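PDB 2RCC: ribonucleoside-diphosphate reductase subunit beta from Bacillus halodurans C-125, which probably serves as the di-iron small subunit of a class I ribonucleotide reductase, which turns ribonucleotides into the deoxyribonucleotides needed for DNA synthesis. Local coordinates for residues L260-F265 and D280-I285; T253-A258 and K300-I305; E3-R8 and P170-F175. All coordinates share one frame; numbering follows the deposited sequence.

How the contacts relate
Contacts 1 and 2 both draw on helix 244-268, and their centres lie 11 Å apart. They touch where CG2 of I285 packs at 3.6 Å on the backbone O of A258. Along the chain, contact 1 is nested within the connection that contact 2 closes. Neither reaches the predicted di-iron site, but the side chain of E261 is about 10 Å from that of E220 and the side chain of L254 about 11 Å from that of E186, both probable iron ligands. Contact 3, away from the metal residues, joins the N-terminal arm to the start of helix 172-187; its centre is 34 Å from that of contact 1 and 28 Å from that of contact 2.

Contact 1: residues L260-F265 and D280-I285; sequences LEKDWF and DMETYI
F265 lies with one face of its ring on M281, a selenomethionine, in an antiparallel packing of helix 244-268 against helix 278-295 within the largely helical ferritin-like fold of the small subunit. The short segments run at 153° to each other, their axes 9.9 Å apart. CG of M281 stands almost over the middle of the ring, 3.6 Å from the centroid of the F265 ring, in a CH-pi contact. In a looser Met-aromatic contact, the bend of M281 at chi2 (66°) sets the selenium obliquely to the ring, and the bend at chi3 brings CE near CE1 of F265.

Beside this pair, I285 reaches between two side chains of the facing helix. Its CD1 lies 3.7 Å from CG of K262 and 3.8 Å from CG of E261, whose chain crosses that of I285 at about a right angle. K262 slides past I285 in the opposite direction, extended beyond CG, and its methylenes lie against E282 and I285. CG of K262 is 3.9 Å from CG of E282, and CE of K262 lies 3.5 Å from the backbone O of E282.

The charged ends of K262 and E282 stay apart, NZ of K262 5.8 Å from OE1 of E282; NZ bonds to OG of S286 and OE2 pairs with R266. S192 also touches F265, M281 and I285. The buried carboxylate of E261 has its rotation fixed by outside partners: OE2 bonds to OG of S192, while OE1 meets both NH2 of R155, in a salt bridge, and the backbone N of F190.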
ATOM      1  N   LEU A 260     -12.340 -14.749  23.581  1.00 22.86           N
ATOM      2  CA  LEU A 260     -11.417 -13.663  23.927  1.00 21.15           C
ATOM      3  C   LEU A 260     -12.085 -12.309  23.768  1.00 18.91           C
ATOM      4  O   LEU A 260     -11.887 -11.441  24.596  1.00 17.33           O
ATOM      5  CB  LEU A 260     -10.122 -13.707  23.092  1.00 21.43           C
ATOM      6  CG  LEU A 260      -9.115 -14.786  23.516  1.00 31.17           C
ATOM      7  CD1 LEU A 260      -8.038 -15.015  22.447  1.00 33.92           C
ATOM      8  CD2 LEU A 260      -8.484 -14.428  24.852  1.00 29.73           C
ATOM      9  N   GLU A 261     -12.877 -12.140  22.717  1.00 16.72           N
ATOM     10  CA  GLU A 261     -13.614 -10.878  22.514  1.00 16.54           C
ATOM     11  C   GLU A 261     -14.590 -10.642  23.660  1.00 16.51           C
ATOM     12  O   GLU A 261     -14.632  -9.548  24.197  1.00 17.87           O
ATOM     13  CB  GLU A 261     -14.316 -10.888  21.151  1.00 19.64           C
ATOM     14  CG  GLU A 261     -15.074  -9.604  20.784  1.00 17.43           C
ATOM     15  CD  GLU A 261     -14.215  -8.360  20.669  1.00 17.62           C
ATOM     16  OE1 GLU A 261     -12.982  -8.429  20.560  1.00 21.33           O
ATOM     17  OE2 GLU A 261     -14.788  -7.267  20.677  1.00 21.89           O
ATOM     18  N   LYS A 262     -15.332 -11.678  24.053  1.00 17.85           N
ATOM     19  CA  LYS A 262     -16.282 -11.602  25.164  1.00 19.50           C
ATOM     20  C   LYS A 262     -15.556 -11.234  26.441  1.00 20.32           C
ATOM     21  O   LYS A 262     -16.058 -10.441  27.203  1.00 21.38           O
ATOM     22  CB  LYS A 262     -17.024 -12.933  25.356  1.00 20.04           C
ATOM     23  CG  LYS A 262     -17.946 -13.254  24.206  1.00 24.26           C
ATOM     24  CD  LYS A 262     -18.474 -14.659  24.236  1.00 20.34           C
ATOM     25  CE  LYS A 262     -19.175 -14.951  22.887  1.00 25.13           C
ATOM     26  NZ  LYS A 262     -19.911 -16.208  22.831  1.00 24.42           N
ATOM     27  N   ASP A 263     -14.364 -11.787  26.661  1.00 18.89           N
ATOM     28  CA  ASP A 263     -13.563 -11.458  27.860  1.00 20.92           C
ATOM     29  C   ASP A 263     -13.182  -9.977  27.858  1.00 18.32           C
ATOM     30  O   ASP A 263     -13.314  -9.287  28.863  1.00 17.81           O
ATOM     31  CB  ASP A 263     -12.292 -12.306  27.935  1.00 23.23           C
ATOM     32  CG  ASP A 263     -12.564 -13.801  28.181  1.00 29.80           C
ATOM     33  OD1 ASP A 263     -13.625 -14.174  28.737  1.00 39.66           O
ATOM     34  OD2 ASP A 263     -11.688 -14.615  27.793  1.00 46.98           O
ATOM     35  N   TRP A 264     -12.681  -9.513  26.730  1.00 20.99           N
ATOM     36  CA  TRP A 264     -12.320  -8.117  26.574  0.50 21.51           C
ATOM     37  C   TRP A 264     -13.522  -7.215  26.795  1.00 19.60           C
ATOM     38  O   TRP A 264     -13.438  -6.216  27.515  1.00 17.79           O
ATOM     39  CB  TRP A 264     -11.689  -7.891  25.211  0.50 23.37           C
ATOM     40  CG  TRP A 264     -10.238  -8.232  25.214  0.50 26.57           C
ATOM     41  CD1 TRP A 264      -9.646  -9.455  25.022  0.50 31.23           C
ATOM     42  CD2 TRP A 264      -9.189  -7.323  25.457  0.50 30.96           C
ATOM     43  NE1 TRP A 264      -8.296  -9.350  25.110  0.50 32.86           N
ATOM     44  CE2 TRP A 264      -7.981  -8.046  25.372  0.50 33.16           C
ATOM     45  CE3 TRP A 264      -9.146  -5.954  25.726  0.50 30.31           C
ATOM     46  CZ2 TRP A 264      -6.751  -7.448  25.522  0.50 32.32           C
ATOM     47  CZ3 TRP A 264      -7.928  -5.361  25.894  0.50 33.11           C
ATOM     48  CH2 TRP A 264      -6.742  -6.103  25.803  0.50 31.75           C
ATOM     49  N   PHE A 265     -14.622  -7.561  26.151  1.00 19.36           N
ATOM     50  CA  PHE A 265     -15.877  -6.851  26.349  1.00 15.82           C
ATOM     51  C   PHE A 265     -16.241  -6.827  27.857  1.00 15.94           C
ATOM     52  O   PHE A 265     -16.604  -5.793  28.405  1.00 16.61           O
ATOM     53  CB  PHE A 265     -17.006  -7.551  25.598  1.00 17.61           C
ATOM     54  CG  PHE A 265     -18.346  -7.093  26.044  1.00 19.88           C
ATOM     55  CD1 PHE A 265     -18.724  -5.798  25.792  1.00 20.47           C
ATOM     56  CD2 PHE A 265     -19.167  -7.917  26.815  1.00 23.73           C
ATOM     57  CE1 PHE A 265     -19.954  -5.306  26.251  1.00 25.19           C
ATOM     58  CE2 PHE A 265     -20.391  -7.438  27.287  1.00 28.05           C
ATOM     59  CZ  PHE A 265     -20.786  -6.126  26.970  1.00 18.87           C
ATOM     60  N   ASP A 280     -26.803  -9.735  25.293  1.00 17.51           N
ATOM     61  CA  ASP A 280     -27.038  -9.391  23.898  1.00 17.10           C
ATOM     62  C   ASP A 280     -25.728  -9.176  23.145  1.00 17.19           C
ATOM     63  O   ASP A 280     -25.630  -9.579  21.997  1.00 17.47           O
ATOM     64  CB  ASP A 280     -27.857  -8.088  23.749  1.00 16.09           C
ATOM     65  CG  ASP A 280     -29.360  -8.247  24.092  1.00 22.04           C
ATOM     66  OD1 ASP A 280     -29.906  -9.374  24.122  1.00 22.71           O
ATOM     67  OD2 ASP A 280     -29.994  -7.197  24.313  1.00 22.29           O
HETATM   68  N   MSE A 281     -24.744  -8.532  23.780  1.00 16.54           N
HETATM   69  CA  MSE A 281     -23.446  -8.331  23.156  1.00 18.76           C
HETATM   70  C   MSE A 281     -22.720  -9.656  22.922  1.00 18.09           C
HETATM   71  O   MSE A 281     -22.097  -9.843  21.894  1.00 16.27           O
HETATM   72  CB  MSE A 281     -22.543  -7.419  24.025  1.00 20.15           C
HETATM   73  CG  MSE A 281     -21.212  -7.045  23.352  1.00 18.88           C
HETATM   74 SE   MSE A 281     -21.414  -5.954  21.793  0.75 16.17          SE
HETATM   75  CE  MSE A 281     -21.328  -4.228  22.691  1.00 18.76           C
ATOM     76  N   GLU A 282     -22.764 -10.550  23.901  1.00 19.02           N
ATOM     77  CA  GLU A 282     -22.110 -11.832  23.774  1.00 20.76           C
ATOM     78  C   GLU A 282     -22.747 -12.634  22.638  1.00 21.60           C
ATOM     79  O   GLU A 282     -22.016 -13.221  21.845  1.00 24.29           O
ATOM     80  CB  GLU A 282     -22.070 -12.558  25.132  1.00 21.29           C
ATOM     81  CG  GLU A 282     -21.073 -11.824  26.054  1.00 23.57           C
ATOM     82  CD  GLU A 282     -20.862 -12.445  27.402  1.00 25.49           C
ATOM     83  OE1 GLU A 282     -21.485 -13.463  27.698  1.00 43.65           O
ATOM     84  OE2 GLU A 282     -20.070 -11.868  28.182  1.00 31.25           O
ATOM     85  N   THR A 283     -24.076 -12.594  22.526  1.00 20.30           N
ATOM     86  CA  THR A 283     -24.784 -13.262  21.434  1.00 20.84           C
ATOM     87  C   THR A 283     -24.374 -12.645  20.096  1.00 18.21           C
ATOM     88  O   THR A 283     -24.203 -13.367  19.134  1.00 17.10           O
ATOM     89  CB  THR A 283     -26.289 -13.200  21.594  1.00 18.45           C
ATOM     90  OG1 THR A 283     -26.637 -13.682  22.890  1.00 20.48           O
ATOM     91  CG2 THR A 283     -27.033 -14.040  20.519  1.00 21.04           C
ATOM     92  N   TYR A 284     -24.232 -11.331  20.052  1.00 20.57           N
ATOM     93  CA  TYR A 284     -23.766 -10.617  18.852  1.00 21.50           C
ATOM     94  C   TYR A 284     -22.350 -11.054  18.445  1.00 21.97           C
ATOM     95  O   TYR A 284     -22.088 -11.281  17.263  1.00 19.44           O
ATOM     96  CB  TYR A 284     -23.879  -9.086  19.049  1.00 22.62           C
ATOM     97  CG  TYR A 284     -23.218  -8.251  17.975  1.00 25.66           C
ATOM     98  CD1 TYR A 284     -23.701  -8.248  16.666  1.00 27.48           C
ATOM     99  CD2 TYR A 284     -22.111  -7.450  18.267  1.00 24.36           C
ATOM    100  CE1 TYR A 284     -23.071  -7.478  15.669  1.00 33.04           C
ATOM    101  CE2 TYR A 284     -21.502  -6.688  17.301  1.00 29.51           C
ATOM    102  CZ  TYR A 284     -21.986  -6.692  16.012  1.00 27.32           C
ATOM    103  OH  TYR A 284     -21.339  -5.921  15.079  1.00 32.88           O
ATOM    104  N   ILE A 285     -21.451 -11.209  19.414  1.00 21.49           N
ATOM    105  CA  ILE A 285     -20.093 -11.725  19.119  1.00 23.08           C
ATOM    106  C   ILE A 285     -20.169 -13.169  18.536  1.00 22.26           C
ATOM    107  O   ILE A 285     -19.451 -13.483  17.587  1.00 24.04           O
ATOM    108  CB  ILE A 285     -19.186 -11.693  20.373  1.00 23.78           C
ATOM    109  CG1 ILE A 285     -18.952 -10.240  20.813  1.00 25.78           C
ATOM    110  CG2 ILE A 285     -17.815 -12.424  20.124  1.00 21.88           C
ATOM    111  CD1 ILE A 285     -18.492 -10.109  22.271  1.00 21.36           C
TER

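Contact 2: residues T253-A258 and K300-I305; sequences TLMKAA and KPYPEI
P301 and Y302 pack on one side of helix 244-268 entirely through van der Waals contacts, the loop after helix 278-295 laying its proline and tyrosine along three residues of the helix. In the apolar group, CG of M255, a selenomethionine, comes within 3.5 Å of CB of P301, the two side chains sliding past one another in opposite directions. M255 carries its CG anti to the carbonyl carbon (chi1 -66°), which sends the chain alongside P301 before the selenium end leads away from the loop. The same CG lies 3.9 Å from CZ of Y302, so this methylene touches both the proline and the phenol. Farther along the proline ring, CG of P301 faces CB of L254 at a looser 4.4 Å.

The second group gathers at the phenolic oxygen. OH of Y302 rests close to the helix backbone, 3.4 Å from CA of M255, and is 3.7 Å from CB of A258; the small alanine side chain leaves the tyrosine end able to come in this near.

Backbone bonding shapes the loop itself. Y302 to I305 forms a type I beta turn, closed by I305 N to Y302 O at 2.8 Å, and ND2 of N290 also bonds to that carbonyl of Y302. P301 bridges two helices by packing: it touches N290 and A293 on helix 278-295 and K251 as well as M255 on helix 244-268. L254 in turn meets A293 and, with T253 and A257, reaches I184 of helix 172-187, so that helix 244-268 is packed between that helix and the loop.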
ATOM      1  N   THR A 253     -10.624 -22.029  16.242  1.00 21.26           N
ATOM      2  CA  THR A 253      -9.983 -20.716  16.246  1.00 21.06           C
ATOM      3  C   THR A 253     -11.019 -19.591  16.368  1.00 22.05           C
ATOM      4  O   THR A 253     -10.816 -18.669  17.158  1.00 22.95           O
ATOM      5  CB  THR A 253      -9.055 -20.559  15.024  1.00 18.93           C
ATOM      6  OG1 THR A 253      -8.156 -21.674  15.013  1.00 20.99           O
ATOM      7  CG2 THR A 253      -8.265 -19.248  15.099  1.00 18.10           C
ATOM      8  N   LEU A 254     -12.119 -19.678  15.607  1.00 21.85           N
ATOM      9  CA  LEU A 254     -13.225 -18.719  15.751  1.00 19.96           C
ATOM     10  C   LEU A 254     -13.854 -18.734  17.143  1.00 19.74           C
ATOM     11  O   LEU A 254     -14.148 -17.679  17.688  1.00 16.86           O
ATOM     12  CB  LEU A 254     -14.315 -18.965  14.705  1.00 22.43           C
ATOM     13  CG  LEU A 254     -13.957 -18.576  13.265  1.00 20.88           C
ATOM     14  CD1 LEU A 254     -15.013 -19.119  12.322  1.00 17.90           C
ATOM     15  CD2 LEU A 254     -13.772 -17.080  13.107  1.00 27.43           C
HETATM   16  N   MSE A 255     -14.033 -19.917  17.732  1.00 20.34           N
HETATM   17  CA  MSE A 255     -14.594 -20.004  19.093  1.00 21.28           C
HETATM   18  C   MSE A 255     -13.670 -19.419  20.146  1.00 21.27           C
HETATM   19  O   MSE A 255     -14.133 -18.734  21.053  1.00 23.42           O
HETATM   20  CB  MSE A 255     -14.926 -21.449  19.474  1.00 22.55           C
HETATM   21  CG  MSE A 255     -16.043 -22.067  18.654  1.00 20.42           C
HETATM   22 SE   MSE A 255     -16.333 -23.967  18.978  0.75 26.29          SE
HETATM   23  CE  MSE A 255     -14.637 -24.624  19.629  1.00 39.09           C
ATOM     24  N   LYS A 256     -12.369 -19.683  20.036  1.00 21.22           N
ATOM     25  CA  LYS A 256     -11.379 -19.114  20.975  1.00 20.11           C
ATOM     26  C   LYS A 256     -11.336 -17.606  20.852  1.00 22.98           C
ATOM     27  O   LYS A 256     -11.274 -16.889  21.864  1.00 22.04           O
ATOM     28  CB  LYS A 256      -9.988 -19.707  20.715  1.00 21.97           C
ATOM     29  CG  LYS A 256      -8.923 -19.297  21.724  1.00 26.42           C
ATOM     30  N   ALA A 257     -11.368 -17.132  19.598  1.00 20.31           N
ATOM     31  CA  ALA A 257     -11.398 -15.730  19.302  1.00 20.67           C
ATOM     32  C   ALA A 257     -12.692 -15.038  19.831  1.00 19.94           C
ATOM     33  O   ALA A 257     -12.614 -13.960  20.393  1.00 21.89           O
ATOM     34  CB  ALA A 257     -11.234 -15.530  17.806  1.00 18.72           C
ATOM     35  N   ALA A 258     -13.846 -15.658  19.628  1.00 19.18           N
ATOM     36  CA  ALA A 258     -15.134 -15.184  20.171  1.00 19.04           C
ATOM     37  C   ALA A 258     -15.083 -15.092  21.709  1.00 19.96           C
ATOM     38  O   ALA A 258     -15.531 -14.116  22.281  1.00 16.76           O
ATOM     39  CB  ALA A 258     -16.258 -16.106  19.747  1.00 19.32           C
ATOM     40  N   LYS A 300     -21.004 -23.263  10.972  1.00 29.38           N
ATOM     41  CA  LYS A 300     -21.168 -22.300  12.064  1.00 31.03           C
ATOM     42  C   LYS A 300     -20.748 -22.892  13.406  1.00 32.57           C
ATOM     43  O   LYS A 300     -21.273 -23.931  13.768  1.00 35.56           O
ATOM     44  CB  LYS A 300     -22.636 -21.878  12.181  1.00 29.04           C
ATOM     45  CG  LYS A 300     -23.144 -21.082  11.023  1.00 32.39           C
ATOM     46  CD  LYS A 300     -24.562 -20.647  11.259  1.00 32.17           C
ATOM     47  CE  LYS A 300     -25.061 -19.744  10.136  1.00 38.32           C
ATOM     48  NZ  LYS A 300     -26.497 -19.391  10.268  1.00 35.50           N
ATOM     49  N   PRO A 301     -19.806 -22.257  14.147  1.00 32.81           N
ATOM     50  CA  PRO A 301     -19.503 -22.814  15.483  1.00 30.02           C
ATOM     51  C   PRO A 301     -20.676 -22.775  16.483  1.00 29.55           C
ATOM     52  O   PRO A 301     -20.730 -23.619  17.381  1.00 28.38           O
ATOM     53  CB  PRO A 301     -18.342 -21.941  15.984  1.00 31.16           C
ATOM     54  CG  PRO A 301     -18.273 -20.752  15.075  1.00 33.21           C
ATOM     55  CD  PRO A 301     -18.963 -21.091  13.812  1.00 30.60           C
ATOM     56  N   TYR A 302     -21.614 -21.836  16.311  1.00 28.54           N
ATOM     57  CA  TYR A 302     -22.756 -21.648  17.207  1.00 28.01           C
ATOM     58  C   TYR A 302     -24.053 -21.740  16.405  1.00 29.50           C
ATOM     59  O   TYR A 302     -24.806 -20.765  16.324  1.00 28.98           O
ATOM     60  CB  TYR A 302     -22.660 -20.289  17.933  1.00 27.68           C
ATOM     61  CG  TYR A 302     -21.330 -20.063  18.609  1.00 25.31           C
ATOM     62  CD1 TYR A 302     -20.982 -20.784  19.743  1.00 26.21           C
ATOM     63  CD2 TYR A 302     -20.408 -19.136  18.102  1.00 18.61           C
ATOM     64  CE1 TYR A 302     -19.750 -20.595  20.360  1.00 26.66           C
ATOM     65  CE2 TYR A 302     -19.166 -18.935  18.719  1.00 22.25           C
ATOM     66  CZ  TYR A 302     -18.855 -19.666  19.851  1.00 27.80           C
ATOM     67  OH  TYR A 302     -17.653 -19.491  20.476  1.00 24.75           O
ATOM     68  N   PRO A 303     -24.385 -22.953  15.900  1.00 33.64           N
ATOM     69  CA  PRO A 303     -25.590 -23.107  15.068  1.00 35.06           C
ATOM     70  C   PRO A 303     -26.869 -22.639  15.734  1.00 35.60           C
ATOM     71  O   PRO A 303     -27.758 -22.196  15.030  1.00 38.43           O
ATOM     72  CB  PRO A 303     -25.640 -24.606  14.752  1.00 35.95           C
ATOM     73  CG  PRO A 303     -24.797 -25.244  15.781  1.00 37.39           C
ATOM     74  CD  PRO A 303     -23.725 -24.248  16.130  1.00 31.98           C
ATOM     75  N   GLU A 304     -26.956 -22.710  17.064  1.00 36.49           N
ATOM     76  CA  GLU A 304     -28.117 -22.193  17.783  1.00 36.75           C
ATOM     77  C   GLU A 304     -28.319 -20.687  17.598  1.00 37.77           C
ATOM     78  O   GLU A 304     -29.448 -20.231  17.633  1.00 37.73           O
ATOM     79  CB  GLU A 304     -28.082 -22.551  19.283  1.00 37.09           C
ATOM     80  CG  GLU A 304     -27.115 -21.760  20.219  1.00 41.38           C
ATOM     81  CD  GLU A 304     -25.639 -22.138  20.095  1.00 41.76           C
ATOM     82  OE1 GLU A 304     -25.247 -22.820  19.133  1.00 29.31           O
ATOM     83  OE2 GLU A 304     -24.865 -21.747  20.991  1.00 47.08           O
ATOM     84  N   ILE A 305     -27.242 -19.920  17.396  1.00 37.88           N
ATOM     85  CA  ILE A 305     -27.364 -18.464  17.212  1.00 38.66           C
ATOM     86  C   ILE A 305     -27.630 -18.176  15.730  1.00 39.62           C
ATOM     87  O   ILE A 305     -26.695 -18.128  14.920  1.00 38.52           O
ATOM     88  CB  ILE A 305     -26.107 -17.663  17.719  1.00 38.10           C
ATOM     89  CG1 ILE A 305     -25.706 -18.082  19.142  1.00 35.10           C
ATOM     90  CG2 ILE A 305     -26.369 -16.145  17.637  1.00 35.87           C
ATOM     91  CD1 ILE A 305     -26.796 -17.953  20.173  1.00 27.61           C
TER

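Contact 3: residues E3-R8 and P170-F175; sequences EQLQKR and PTPKTF
E3 opens the contact through its backbone O, which lies 3.2 Å from CD of P172 and 3.5 Å from CA of T171 in a CA-H...O contact; its carboxylate turns instead to N24. At Q4, CA meets the carbonyl O of P170 in a second such contact, and the extended side chain crosses P170 obliquely, NE2 coming 3.8 Å from CD of P170 and bonding to OD1 of N169. L5 then makes the hydrogen bond that joins the segments: its N donates to O of P170 at 2.9 Å, from above the carbonyl plane. With CG anti to its own carbonyl carbon (chi1 -58°), L5 sends CD2 to 3.7 Å from CD of P172 and CD1 to 4.2 Å from CD2 of F175. With an alanine here, P172 and F175 would probably lose the leucine methyls, opening a gap beside the start of helix 172-187. T171 is the N-cap of that helix; its OG1 accepts from N of T174 and, weakly, from N of K173. Farther on, R8 reaches D94 of the second subunit. Between the two segments themselves no ion pair forms: backbone and apolar surface are matched, and the buried O of E3 meets just C-H groups of T171 and P172.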
ATOM      1  N   GLU A   3       5.138 -28.518   1.256  1.00 46.31           N
ATOM      2  CA  GLU A   3       6.249 -27.820   0.586  1.00 45.66           C
ATOM      3  C   GLU A   3       6.453 -26.440   1.200  1.00 38.98           C
ATOM      4  O   GLU A   3       5.473 -25.802   1.552  1.00 38.16           O
ATOM      5  CB  GLU A   3       5.942 -27.642  -0.919  1.00 45.82           C
ATOM      6  CG  GLU A   3       4.613 -26.827  -1.298  1.00 50.05           C
ATOM      7  CD  GLU A   3       4.452 -26.584  -2.820  1.00 49.94           C
ATOM      8  OE1 GLU A   3       5.083 -27.314  -3.621  1.00 69.61           O
ATOM      9  OE2 GLU A   3       3.710 -25.660  -3.223  1.00 42.71           O
ATOM     10  N   GLN A   4       7.690 -25.973   1.356  1.00 32.22           N
ATOM     11  CA  GLN A   4       7.875 -24.609   1.879  1.00 31.73           C
ATOM     12  C   GLN A   4       7.650 -23.593   0.772  1.00 24.04           C
ATOM     13  O   GLN A   4       7.885 -23.890  -0.390  1.00 22.25           O
ATOM     14  CB  GLN A   4       9.209 -24.400   2.591  1.00 33.39           C
ATOM     15  CG  GLN A   4       9.182 -24.914   4.040  1.00 41.59           C
ATOM     16  CD  GLN A   4      10.405 -24.510   4.835  1.00 39.10           C
ATOM     17  OE1 GLN A   4      11.518 -24.454   4.304  1.00 53.93           O
ATOM     18  NE2 GLN A   4      10.208 -24.251   6.126  1.00 50.78           N
ATOM     19  N   LEU A   5       7.187 -22.406   1.143  1.00 21.78           N
ATOM     20  CA  LEU A   5       6.865 -21.360   0.176  1.00 20.59           C
ATOM     21  C   LEU A   5       8.084 -20.602  -0.276  1.00 21.96           C
ATOM     22  O   LEU A   5       8.999 -20.376   0.497  1.00 21.39           O
ATOM     23  CB  LEU A   5       5.895 -20.340   0.760  1.00 21.04           C
ATOM     24  CG  LEU A   5       4.581 -20.934   1.251  1.00 16.12           C
ATOM     25  CD1 LEU A   5       3.719 -19.823   1.711  1.00 15.61           C
ATOM     26  CD2 LEU A   5       3.870 -21.820   0.220  1.00 11.31           C
ATOM     27  N   GLN A   6       8.057 -20.179  -1.531  1.00 23.32           N
ATOM     28  CA  GLN A   6       9.115 -19.393  -2.101  1.00 24.97           C
ATOM     29  C   GLN A   6       8.579 -17.976  -2.142  1.00 21.64           C
ATOM     30  O   GLN A   6       7.411 -17.767  -2.449  1.00 20.06           O
ATOM     31  CB  GLN A   6       9.453 -19.913  -3.500  1.00 25.68           C
ATOM     32  CG  GLN A   6       9.959 -21.342  -3.516  1.00 36.43           C
ATOM     33  CD  GLN A   6      11.265 -21.488  -2.759  1.00 41.49           C
ATOM     34  OE1 GLN A   6      12.228 -20.782  -3.043  1.00 49.01           O
ATOM     35  NE2 GLN A   6      11.300 -22.393  -1.782  1.00 55.58           N
ATOM     36  N   LYS A   7       9.403 -17.015  -1.748  1.00 20.51           N
ATOM     37  CA  LYS A   7       9.019 -15.624  -1.823  1.00 18.98           C
ATOM     38  C   LYS A   7       8.736 -15.200  -3.251  1.00 18.49           C
ATOM     39  O   LYS A   7       9.336 -15.731  -4.178  1.00 20.05           O
ATOM     40  CB  LYS A   7      10.102 -14.688  -1.239  1.00 21.03           C
ATOM     41  CG  LYS A   7      10.105 -14.537   0.285  1.00 20.53           C
ATOM     42  CD  LYS A   7      11.235 -13.641   0.733  1.00 18.63           C
ATOM     43  CE  LYS A   7      11.364 -13.537   2.271  1.00 27.41           C
ATOM     44  N   ARG A   8       7.836 -14.229  -3.407  1.00 15.49           N
ATOM     45  CA  ARG A   8       7.541 -13.647  -4.710  1.00 16.17           C
ATOM     46  C   ARG A   8       8.784 -13.003  -5.311  1.00 15.98           C
ATOM     47  O   ARG A   8       9.485 -12.221  -4.653  1.00 15.07           O
ATOM     48  CB  ARG A   8       6.473 -12.584  -4.589  1.00 15.36           C
ATOM     49  CG  ARG A   8       6.157 -11.792  -5.874  1.00 17.01           C
ATOM     50  CD  ARG A   8       5.078 -10.765  -5.679  1.00 17.22           C
ATOM     51  NE  ARG A   8       5.367  -9.751  -4.659  1.00 17.45           N
ATOM     52  CZ  ARG A   8       4.949  -9.767  -3.392  1.00 19.16           C
ATOM     53  NH1 ARG A   8       4.140 -10.696  -2.907  1.00 16.52           N
ATOM     54  NH2 ARG A   8       5.298  -8.787  -2.591  1.00 18.89           N
ATOM     55  N   PRO A 170       7.055 -21.578   6.774  1.00 27.69           N
ATOM     56  CA  PRO A 170       6.061 -21.081   5.810  1.00 24.53           C
ATOM     57  C   PRO A 170       5.700 -22.143   4.780  1.00 23.22           C
ATOM     58  O   PRO A 170       6.524 -22.529   3.983  1.00 23.30           O
ATOM     59  CB  PRO A 170       6.752 -19.886   5.157  1.00 25.84           C
ATOM     60  CG  PRO A 170       8.164 -20.062   5.380  1.00 30.09           C
ATOM     61  CD  PRO A 170       8.383 -20.987   6.541  1.00 27.13           C
ATOM     62  N   THR A 171       4.478 -22.639   4.850  1.00 21.23           N
ATOM     63  CA  THR A 171       3.973 -23.658   3.951  1.00 19.81           C
ATOM     64  C   THR A 171       2.554 -23.213   3.633  1.00 20.73           C
ATOM     65  O   THR A 171       2.067 -22.280   4.260  1.00 23.89           O
ATOM     66  CB  THR A 171       3.902 -24.998   4.647  1.00 22.43           C
ATOM     67  OG1 THR A 171       2.871 -24.938   5.648  1.00 21.48           O
ATOM     68  CG2 THR A 171       5.273 -25.379   5.316  1.00 19.25           C
ATOM     69  N   PRO A 172       1.884 -23.842   2.641  1.00 20.86           N
ATOM     70  CA  PRO A 172       0.488 -23.490   2.372  1.00 20.85           C
ATOM     71  C   PRO A 172      -0.469 -23.680   3.569  1.00 19.46           C
ATOM     72  O   PRO A 172      -1.440 -22.959   3.692  1.00 20.58           O
ATOM     73  CB  PRO A 172       0.123 -24.432   1.227  1.00 21.94           C
ATOM     74  CG  PRO A 172       1.427 -24.705   0.542  1.00 21.50           C
ATOM     75  CD  PRO A 172       2.382 -24.831   1.662  1.00 18.85           C
ATOM     76  N   LYS A 173      -0.160 -24.614   4.448  1.00 20.81           N
ATOM     77  CA  LYS A 173      -0.954 -24.880   5.634  1.00 21.14           C
ATOM     78  C   LYS A 173      -0.811 -23.754   6.664  1.00 20.41           C
ATOM     79  O   LYS A 173      -1.800 -23.297   7.185  1.00 21.08           O
ATOM     80  CB  LYS A 173      -0.531 -26.216   6.249  1.00 21.25           C
ATOM     81  CG  LYS A 173      -1.392 -26.707   7.402  1.00 20.87           C
ATOM     82  CD  LYS A 173      -0.794 -27.988   7.989  1.00 26.19           C
ATOM     83  CE  LYS A 173      -1.530 -28.431   9.241  1.00 31.65           C
ATOM     84  NZ  LYS A 173      -2.960 -28.740   8.920  1.00 40.07           N
ATOM     85  N   THR A 174       0.415 -23.340   6.968  1.00 20.28           N
ATOM     86  CA  THR A 174       0.648 -22.215   7.902  1.00 20.88           C
ATOM     87  C   THR A 174       0.195 -20.862   7.286  1.00 18.53           C
ATOM     88  O   THR A 174      -0.215 -19.946   8.010  1.00 20.28           O
ATOM     89  CB  THR A 174       2.109 -22.161   8.402  1.00 19.81           C
ATOM     90  OG1 THR A 174       3.020 -21.975   7.292  1.00 20.60           O
ATOM     91  CG2 THR A 174       2.451 -23.420   9.195  1.00 18.90           C
ATOM     92  N   PHE A 175       0.256 -20.720   5.962  1.00 18.60           N
ATOM     93  CA  PHE A 175      -0.261 -19.528   5.295  1.00 18.86           C
ATOM     94  C   PHE A 175      -1.780 -19.439   5.454  1.00 20.57           C
ATOM     95  O   PHE A 175      -2.327 -18.371   5.757  1.00 19.49           O
ATOM     96  CB  PHE A 175       0.099 -19.512   3.820  1.00 17.38           C
ATOM     97  CG  PHE A 175      -0.183 -18.206   3.169  1.00 17.52           C
ATOM     98  CD1 PHE A 175      -1.426 -17.960   2.617  1.00 16.40           C
ATOM     99  CD2 PHE A 175       0.781 -17.203   3.132  1.00 17.28           C
ATOM    100  CE1 PHE A 175      -1.718 -16.711   2.006  1.00 18.76           C
ATOM    101  CE2 PHE A 175       0.493 -15.951   2.526  1.00 23.11           C
ATOM    102  CZ  PHE A 175      -0.763 -15.730   1.968  1.00 17.47           C
TER